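Local atomic coordinates of putative transcriptional regulator (Bacillus cytotoxicus NVH 391-98, PDB entry 3K4H), a protein that probably acts as a LacI-family transcriptional regulator, binding DNA under the control of a sugar held in its periplasmic-binding-protein-like domain. Residues A[7-19]-A[68-80]. Residues are numbered along the deposited sequence; the frame is centred on the assembly and turned at random.
Sequences TTKTLGLVMPSSA and RQIGGIILLYSRE. With GLC (alpha-D-glucopyranose), chain C.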
ATOM      1  N   THR A   7      28.734  13.418  17.287  1.00 80.54           N
ATOM      2  CA  THR A   7      27.667  12.536  16.884  1.00 80.22           C
ATOM      3  C   THR A   7      28.297  11.290  16.367  1.00 79.09           C
ATOM      4  O   THR A   7      29.411  11.334  15.883  1.00 79.59           O
ATOM      5  CB  THR A   7      26.908  13.112  15.711  1.00 80.65           C
ATOM      6  OG1 THR A   7      27.410  12.530  14.501  1.00 85.54           O
ATOM      7  CG2 THR A   7      27.090  14.603  15.650  1.00 85.91           C
ATOM      8  N   THR A   8      27.603  10.169  16.486  1.00 77.08           N
ATOM      9  CA  THR A   8      28.083   8.924  15.912  1.00 74.54           C
ATOM     10  C   THR A   8      27.065   8.329  15.001  1.00 70.79           C
ATOM     11  O   THR A   8      25.909   8.287  15.341  1.00 71.19           O
ATOM     12  CB  THR A   8      28.408   7.938  16.954  1.00 75.21           C
ATOM     13  OG1 THR A   8      28.449   8.610  18.213  1.00 98.51           O
ATOM     14  CG2 THR A   8      29.754   7.362  16.650  1.00 98.21           C
ATOM     15  N   LYS A   9      27.455   7.893  13.827  1.00 66.42           N
ATOM     16  CA  LYS A   9      26.426   7.340  13.035  1.00 62.63           C
ATOM     17  C   LYS A   9      26.551   5.874  13.009  1.00 59.12           C
ATOM     18  O   LYS A   9      27.392   5.324  12.362  1.00 59.11           O
ATOM     19  CB  LYS A   9      26.647   7.821  11.642  1.00 62.26           C
ATOM     20  CG  LYS A   9      27.828   8.661  11.513  1.00 58.42           C
ATOM     21  CD  LYS A   9      27.467   9.871  10.772  1.00 61.30           C
ATOM     22  CE  LYS A   9      27.907   9.744   9.367  1.00 58.75           C
ATOM     23  NZ  LYS A   9      27.334  10.743   8.472  1.00 60.52           N
ATOM     24  N   THR A  10      25.610   5.239  13.649  1.00 55.88           N
ATOM     25  CA  THR A  10      25.540   3.842  13.636  1.00 53.26           C
ATOM     26  C   THR A  10      24.088   3.687  13.685  1.00 51.24           C
ATOM     27  O   THR A  10      23.438   4.488  14.254  1.00 50.93           O
ATOM     28  CB  THR A  10      26.187   3.317  14.849  1.00 53.19           C
ATOM     29  OG1 THR A  10      27.445   3.950  14.977  1.00 48.47           O
ATOM     30  CG2 THR A  10      26.442   1.916  14.704  1.00 48.28           C
ATOM     31  N   LEU A  11      23.584   2.619  13.120  1.00 49.89           N
ATOM     32  CA  LEU A  11      22.183   2.355  13.133  1.00 47.82           C
ATOM     33  C   LEU A  11      22.011   1.090  13.855  1.00 47.65           C
ATOM     34  O   LEU A  11      22.793   0.219  13.748  1.00 48.18           O
ATOM     35  CB  LEU A  11      21.686   2.183  11.736  1.00 46.34           C
ATOM     36  CG  LEU A  11      21.938   3.469  11.015  1.00 55.49           C
ATOM     37  CD1 LEU A  11      21.353   3.439   9.683  1.00 45.52           C
ATOM     38  CD2 LEU A  11      21.324   4.508  11.826  1.00 45.90           C
ATOM     39  N   GLY A  12      20.967   1.015  14.623  1.00 46.90           N
ATOM     40  CA  GLY A  12      20.677  -0.159  15.389  1.00 46.20           C
ATOM     41  C   GLY A  12      19.667  -1.028  14.698  1.00 46.06           C
ATOM     42  O   GLY A  12      18.728  -0.545  14.046  1.00 45.68           O
ATOM     43  N   LEU A  13      19.861  -2.330  14.852  1.00 46.19           N
ATOM     44  CA  LEU A  13      18.955  -3.277  14.270  1.00 45.69           C
ATOM     45  C   LEU A  13      18.339  -4.054  15.393  1.00 46.61           C
ATOM     46  O   LEU A  13      19.046  -4.472  16.314  1.00 47.15           O
ATOM     47  CB  LEU A  13      19.700  -4.208  13.328  1.00 44.56           C
ATOM     48  CG  LEU A  13      20.614  -3.592  12.287  1.00 40.38           C
ATOM     49  CD1 LEU A  13      21.253  -4.705  11.484  1.00 44.94           C
ATOM     50  CD2 LEU A  13      19.889  -2.592  11.362  1.00 44.69           C
ATOM     51  N   VAL A  14      17.028  -4.245  15.328  1.00 47.10           N
ATOM     52  CA  VAL A  14      16.354  -5.045  16.320  1.00 48.76           C
ATOM     53  C   VAL A  14      15.613  -6.188  15.656  1.00 51.87           C
ATOM     54  O   VAL A  14      14.808  -5.991  14.740  1.00 50.59           O
ATOM     55  CB  VAL A  14      15.413  -4.202  17.194  1.00 48.45           C
ATOM     56  CG1 VAL A  14      14.737  -5.052  18.236  1.00 40.30           C
ATOM     57  CG2 VAL A  14      16.178  -3.097  17.867  1.00 40.89           C
HETATM   58  N   MSE A  15      15.924  -7.393  16.126  1.00 56.58           N
HETATM   59  CA  MSE A  15      15.243  -8.590  15.707  1.00 61.41           C
HETATM   60  C   MSE A  15      13.979  -8.921  16.518  1.00 60.79           C
HETATM   61  O   MSE A  15      13.743  -8.347  17.577  1.00 60.30           O
HETATM   62  CB  MSE A  15      16.220  -9.729  15.772  1.00 68.11           C
HETATM   63  CG  MSE A  15      16.630 -10.180  14.416  1.00 59.18           C
HETATM   64 SE   MSE A  15      18.378  -9.560  13.772  1.00 80.51          SE
HETATM   65  CE  MSE A  15      17.686  -8.950  12.062  1.00 57.63           C
ATOM     66  N   PRO A  16      13.152  -9.844  16.026  1.00 61.36           N
ATOM     67  CA  PRO A  16      12.044 -10.331  16.843  1.00 61.71           C
ATOM     68  C   PRO A  16      12.502 -11.311  17.908  1.00 62.56           C
ATOM     69  O   PRO A  16      11.732 -11.626  18.801  1.00 63.31           O
ATOM     70  CB  PRO A  16      11.143 -11.044  15.856  1.00 61.40           C
ATOM     71  CG  PRO A  16      11.701 -10.800  14.538  1.00 39.70           C
ATOM     72  CD  PRO A  16      13.074 -10.361  14.650  1.00 61.33           C
ATOM     73  N   SER A  17      13.752 -11.756  17.832  1.00 62.86           N
ATOM     74  CA  SER A  17      14.302 -12.745  18.753  1.00 63.79           C
ATOM     75  C   SER A  17      15.822 -12.877  18.547  1.00 64.62           C
ATOM     76  O   SER A  17      16.416 -12.140  17.747  1.00 63.76           O
ATOM     77  CB  SER A  17      13.591 -14.102  18.582  1.00 64.05           C
ATOM     78  OG  SER A  17      14.003 -15.019  19.578  1.00 91.82           O
ATOM     79  N   SER A  18      16.448 -13.805  19.273  1.00 66.08           N
ATOM     80  CA  SER A  18      17.914 -13.928  19.282  1.00 67.73           C
ATOM     81  C   SER A  18      18.510 -13.823  17.875  1.00 68.29           C
ATOM     82  O   SER A  18      18.004 -14.455  16.939  1.00 69.49           O
ATOM     83  CB  SER A  18      18.344 -15.251  19.945  1.00 68.53           C
ATOM     84  OG  SER A  18      17.896 -16.387  19.210  1.00 96.56           O
ATOM     85  N   ALA A  19      19.569 -13.036  17.714  1.00 67.53           N
ATOM     86  CA  ALA A  19      20.220 -12.934  16.414  1.00 67.83           C
ATOM     87  C   ALA A  19      20.522 -14.324  15.834  1.00 68.71           C
ATOM     88  O   ALA A  19      20.529 -14.508  14.614  1.00 68.36           O
ATOM     89  CB  ALA A  19      21.477 -12.118  16.516  1.00 67.90           C
ATOM     90  N   ARG A  68      23.875   6.945  23.964  1.00 49.97           N
ATOM     91  CA  ARG A  68      24.062   8.123  23.090  1.00 50.63           C
ATOM     92  C   ARG A  68      25.004   7.886  21.899  1.00 51.45           C
ATOM     93  O   ARG A  68      25.500   8.847  21.298  1.00 51.79           O
ATOM     94  CB  ARG A  68      24.552   9.359  23.852  1.00 51.00           C
ATOM     95  CG  ARG A  68      24.067   9.530  25.257  1.00 61.36           C
ATOM     96  CD  ARG A  68      22.613   9.896  25.303  1.00 52.12           C
ATOM     97  NE  ARG A  68      22.259  10.322  26.654  1.00 61.55           N
ATOM     98  CZ  ARG A  68      21.410   9.684  27.455  1.00 53.28           C
ATOM     99  NH1 ARG A  68      21.165  10.176  28.668  1.00 61.23           N
ATOM    100  NH2 ARG A  68      20.793   8.580  27.041  1.00 61.16           N
ATOM    101  N   GLN A  69      25.229   6.623  21.544  1.00 51.64           N
ATOM    102  CA  GLN A  69      26.100   6.285  20.427  1.00 51.29           C
ATOM    103  C   GLN A  69      25.302   5.884  19.197  1.00 50.63           C
ATOM    104  O   GLN A  69      25.814   5.982  18.074  1.00 51.64           O
ATOM    105  CB  GLN A  69      27.077   5.158  20.801  1.00 52.24           C
ATOM    106  CG  GLN A  69      27.899   5.366  22.100  1.00 63.10           C
ATOM    107  CD  GLN A  69      28.548   6.736  22.176  1.00 52.87           C
ATOM    108  OE1 GLN A  69      29.063   7.258  21.175  1.00 63.63           O
ATOM    109  NE2 GLN A  69      28.511   7.338  23.360  1.00 63.29           N
ATOM    110  N   ILE A  70      24.057   5.434  19.389  1.00 48.47           N
ATOM    111  CA  ILE A  70      23.212   5.033  18.249  1.00 46.00           C
ATOM    112  C   ILE A  70      22.312   6.203  17.808  1.00 45.08           C
ATOM    113  O   ILE A  70      21.595   6.797  18.620  1.00 44.81           O
ATOM    114  CB  ILE A  70      22.370   3.757  18.557  1.00 45.25           C
ATOM    115  CG1 ILE A  70      23.238   2.587  19.066  1.00 30.29           C
ATOM    116  CG2 ILE A  70      21.577   3.333  17.363  1.00 30.19           C
ATOM    117  CD1 ILE A  70      24.701   2.562  18.553  1.00 44.49           C
ATOM    118  N   GLY A  71      22.386   6.545  16.526  1.00 44.15           N
ATOM    119  CA  GLY A  71      21.641   7.647  15.966  1.00 42.91           C
ATOM    120  C   GLY A  71      20.217   7.270  15.609  1.00 42.74           C
ATOM    121  O   GLY A  71      19.323   8.127  15.625  1.00 43.74           O
ATOM    122  N   GLY A  72      19.980   6.003  15.291  1.00 41.28           N
ATOM    123  CA  GLY A  72      18.655   5.593  14.835  1.00 40.91           C
ATOM    124  C   GLY A  72      18.523   4.095  14.919  1.00 41.23           C
ATOM    125  O   GLY A  72      19.533   3.401  15.072  1.00 41.13           O
ATOM    126  N   ILE A  73      17.290   3.580  14.828  1.00 41.24           N
ATOM    127  CA  ILE A  73      17.061   2.140  14.992  1.00 41.05           C
ATOM    128  C   ILE A  73      16.106   1.654  13.930  1.00 42.32           C
ATOM    129  O   ILE A  73      15.093   2.315  13.673  1.00 43.80           O
ATOM    130  CB  ILE A  73      16.452   1.837  16.365  1.00 40.60           C
ATOM    131  CG1 ILE A  73      17.481   2.056  17.481  1.00 24.66           C
ATOM    132  CG2 ILE A  73      15.903   0.447  16.413  1.00 23.60           C
ATOM    133  CD1 ILE A  73      16.950   1.828  18.896  1.00 40.35           C
ATOM    134  N   ILE A  74      16.421   0.523  13.294  1.00 41.78           N
ATOM    135  CA  ILE A  74      15.486  -0.116  12.367  1.00 40.94           C
ATOM    136  C   ILE A  74      14.922  -1.304  13.067  1.00 42.27           C
ATOM    137  O   ILE A  74      15.670  -2.121  13.552  1.00 42.30           O
ATOM    138  CB  ILE A  74      16.195  -0.644  11.124  1.00 39.97           C
ATOM    139  CG1 ILE A  74      16.993   0.445  10.448  1.00 21.15           C
ATOM    140  CG2 ILE A  74      15.203  -1.179  10.118  1.00 22.43           C
ATOM    141  CD1 ILE A  74      17.696   0.000   9.188  1.00 39.38           C
ATOM    142  N   LEU A  75      13.608  -1.419  13.140  1.00 44.59           N
ATOM    143  CA  LEU A  75      13.003  -2.643  13.677  1.00 46.22           C
ATOM    144  C   LEU A  75      12.736  -3.588  12.515  1.00 46.77           C
ATOM    145  O   LEU A  75      12.015  -3.227  11.567  1.00 46.85           O
ATOM    146  CB  LEU A  75      11.705  -2.311  14.400  1.00 47.61           C
ATOM    147  CG  LEU A  75      11.801  -1.841  15.847  1.00 51.94           C
ATOM    148  CD1 LEU A  75      10.534  -1.189  16.272  1.00 48.33           C
ATOM    149  CD2 LEU A  75      12.028  -3.045  16.735  1.00 48.99           C
ATOM    150  N   LEU A  76      13.328  -4.777  12.557  1.00 47.54           N
ATOM    151  CA  LEU A  76      13.227  -5.711  11.424  1.00 48.61           C
ATOM    152  C   LEU A  76      11.949  -6.524  11.446  1.00 50.81           C
ATOM    153  O   LEU A  76      11.807  -7.517  10.727  1.00 51.39           O
ATOM    154  CB  LEU A  76      14.424  -6.644  11.365  1.00 47.95           C
ATOM    155  CG  LEU A  76      15.698  -6.062  10.779  1.00 45.00           C
ATOM    156  CD1 LEU A  76      15.289  -4.993   9.839  1.00 48.44           C
ATOM    157  CD2 LEU A  76      16.589  -5.464  11.851  1.00 48.13           C
ATOM    158  N   TYR A  77      11.022  -6.098  12.281  1.00 52.35           N
ATOM    159  CA  TYR A  77       9.813  -6.843  12.488  1.00 54.69           C
ATOM    160  C   TYR A  77       8.713  -5.888  12.979  1.00 56.61           C
ATOM    161  O   TYR A  77       9.010  -4.732  13.321  1.00 57.10           O
ATOM    162  CB  TYR A  77      10.059  -7.937  13.512  1.00 54.43           C
ATOM    163  CG  TYR A  77      10.182  -7.401  14.902  1.00 52.23           C
ATOM    164  CD1 TYR A  77      11.366  -6.825  15.339  1.00 54.33           C
ATOM    165  CD2 TYR A  77       9.104  -7.448  15.773  1.00 54.47           C
ATOM    166  CE1 TYR A  77      11.484  -6.326  16.620  1.00 52.48           C
ATOM    167  CE2 TYR A  77       9.203  -6.951  17.060  1.00 52.52           C
ATOM    168  CZ  TYR A  77      10.399  -6.390  17.479  1.00 54.42           C
ATOM    169  OH  TYR A  77      10.507  -5.885  18.746  1.00 52.08           O
ATOM    170  N   SER A  78       7.466  -6.377  12.996  1.00 56.78           N
ATOM    171  CA  SER A  78       6.345  -5.618  13.494  1.00 57.22           C
ATOM    172  C   SER A  78       5.364  -6.462  14.265  1.00 58.78           C
ATOM    173  O   SER A  78       4.561  -7.210  13.701  1.00 58.09           O
ATOM    174  CB  SER A  78       5.628  -4.898  12.380  1.00 56.88           C
ATOM    175  OG  SER A  78       4.446  -4.328  12.896  1.00 46.55           O
ATOM    176  N   ARG A  79       5.434  -6.293  15.578  1.00 61.06           N
ATOM    177  CA  ARG A  79       4.646  -7.045  16.513  1.00 62.31           C
ATOM    178  C   ARG A  79       3.688  -6.103  17.180  1.00 63.47           C
ATOM    179  O   ARG A  79       4.005  -4.946  17.401  1.00 63.33           O
ATOM    180  CB  ARG A  79       5.552  -7.655  17.576  1.00 63.03           C
ATOM    181  CG  ARG A  79       4.862  -8.736  18.376  1.00 72.82           C
ATOM    182  CD  ARG A  79       5.712  -9.222  19.502  1.00 64.54           C
ATOM    183  NE  ARG A  79       6.880  -9.958  19.026  1.00 72.99           N
ATOM    184  CZ  ARG A  79       8.145  -9.589  19.238  1.00 65.59           C
ATOM    185  NH1 ARG A  79       8.438  -8.483  19.934  1.00 72.75           N
ATOM    186  NH2 ARG A  79       9.122 -10.347  18.750  1.00 73.25           N
ATOM    187  N   GLU A  80       2.513  -6.636  17.499  1.00 65.24           N
ATOM    188  CA  GLU A  80       1.471  -5.972  18.270  1.00 66.05           C
ATOM    189  C   GLU A  80       1.903  -5.794  19.746  1.00 65.40           C
ATOM    190  O   GLU A  80       2.383  -6.754  20.373  1.00 65.03           O
ATOM    191  CB  GLU A  80       0.218  -6.847  18.184  1.00 67.04           C
ATOM    192  CG  GLU A  80      -1.104  -6.128  18.417  1.00 96.97           C
ATOM    193  CD  GLU A  80      -2.246  -7.094  18.731  1.00 68.87           C
ATOM    194  OE1 GLU A  80      -2.109  -8.297  18.399  1.00 96.97           O
ATOM    195  OE2 GLU A  80      -3.266  -6.649  19.321  1.00 96.93           O
TER
HETATM  196  C1  GLC C   2       9.485  -8.917   7.456  0.80 64.38           C
HETATM  197  C2  GLC C   2       9.097  -7.987   8.586  0.80 67.12           C
HETATM  198  C3  GLC C   2       7.598  -7.767   8.476  0.80 63.80           C
HETATM  199  C4  GLC C   2       7.237  -7.168   7.104  0.80 66.70           C
HETATM  200  C5  GLC C   2       7.811  -8.009   5.988  0.80 63.54           C
HETATM  201  C6  GLC C   2       7.585  -7.297   4.676  0.80 66.30           C
HETATM  202  O2  GLC C   2       9.410  -8.611   9.811  0.80 64.29           O
HETATM  203  O3  GLC C   2       7.212  -6.999   9.594  0.80 67.39           O
HETATM  204  O4  GLC C   2       5.871  -7.247   6.849  0.80 62.79           O
HETATM  205  O5  GLC C   2       9.188  -8.296   6.211  0.80 67.28           O
HETATM  206  O6  GLC C   2       6.619  -8.048   3.992  0.80 63.06           O
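Gly-12 and Ile-73 pair side by side where strands 10-14 and 72-75 run parallel in the first, all-parallel sheet of a periplasmic-binding-protein-like fold, a worked example of how a Rossmann-like core is built. Strand 10-14 lies between 45-48 and 72-75: the chain passes from it to 45-48 via helix 27-41, then on to 72-75 via helix 54-66, in the right-handed beta-alpha-beta crossovers usual for such folds. Backbone bonds zip the pair: Ile-74 N gives to Gly-12 O at 2.7 Å, and Leu-76 N carries the ladder beyond the strand to Val-14 O.

Gly-12 leaves a hollow, and Ile-70 puts a methyl into it, CG2 lying 3.6 Å from Gly-12 N. On the same face Val-14 is the bump: with CG1 anti to its backbone N (chi1 -179°), that methyl lies 3.7 Å from Leu-75 CD2 and meets Tyr-77 CE1, while CG2 meets Ile-73 CG2. Ile-57 and Val-61 of helix 54-66 cover it. The other face carries Leu-13 alongside Ile-74, with Leu-76 CD2 3.7 Å from Leu-13 CB; helix 27-41 packs on Ile-74 and Leu-76. Selenomethionine Met-15, its chain bent, brings CE back to Leu-76 CG and CD2.

The loop after strand 72-75 (Leu-76 to Ser-78) lines the sugar pocket, as is usual at the C-terminal edge of such sheets. Leu-76 does double duty, its N completing the ladder and its O accepting a hydrogen bond from O2 of the bound glucose (2.8 Å). Beside this loop Pro-16 lies over one face of the Tyr-77 ring, its CA 3.9 Å from the ring centroid and 12° off the normal, a CH-pi contact. The Arg-79 guanidinium turns its edge to the same proline, where NH2 makes a weak, bent hydrogen bond of 2.9 Å to Pro-16 O.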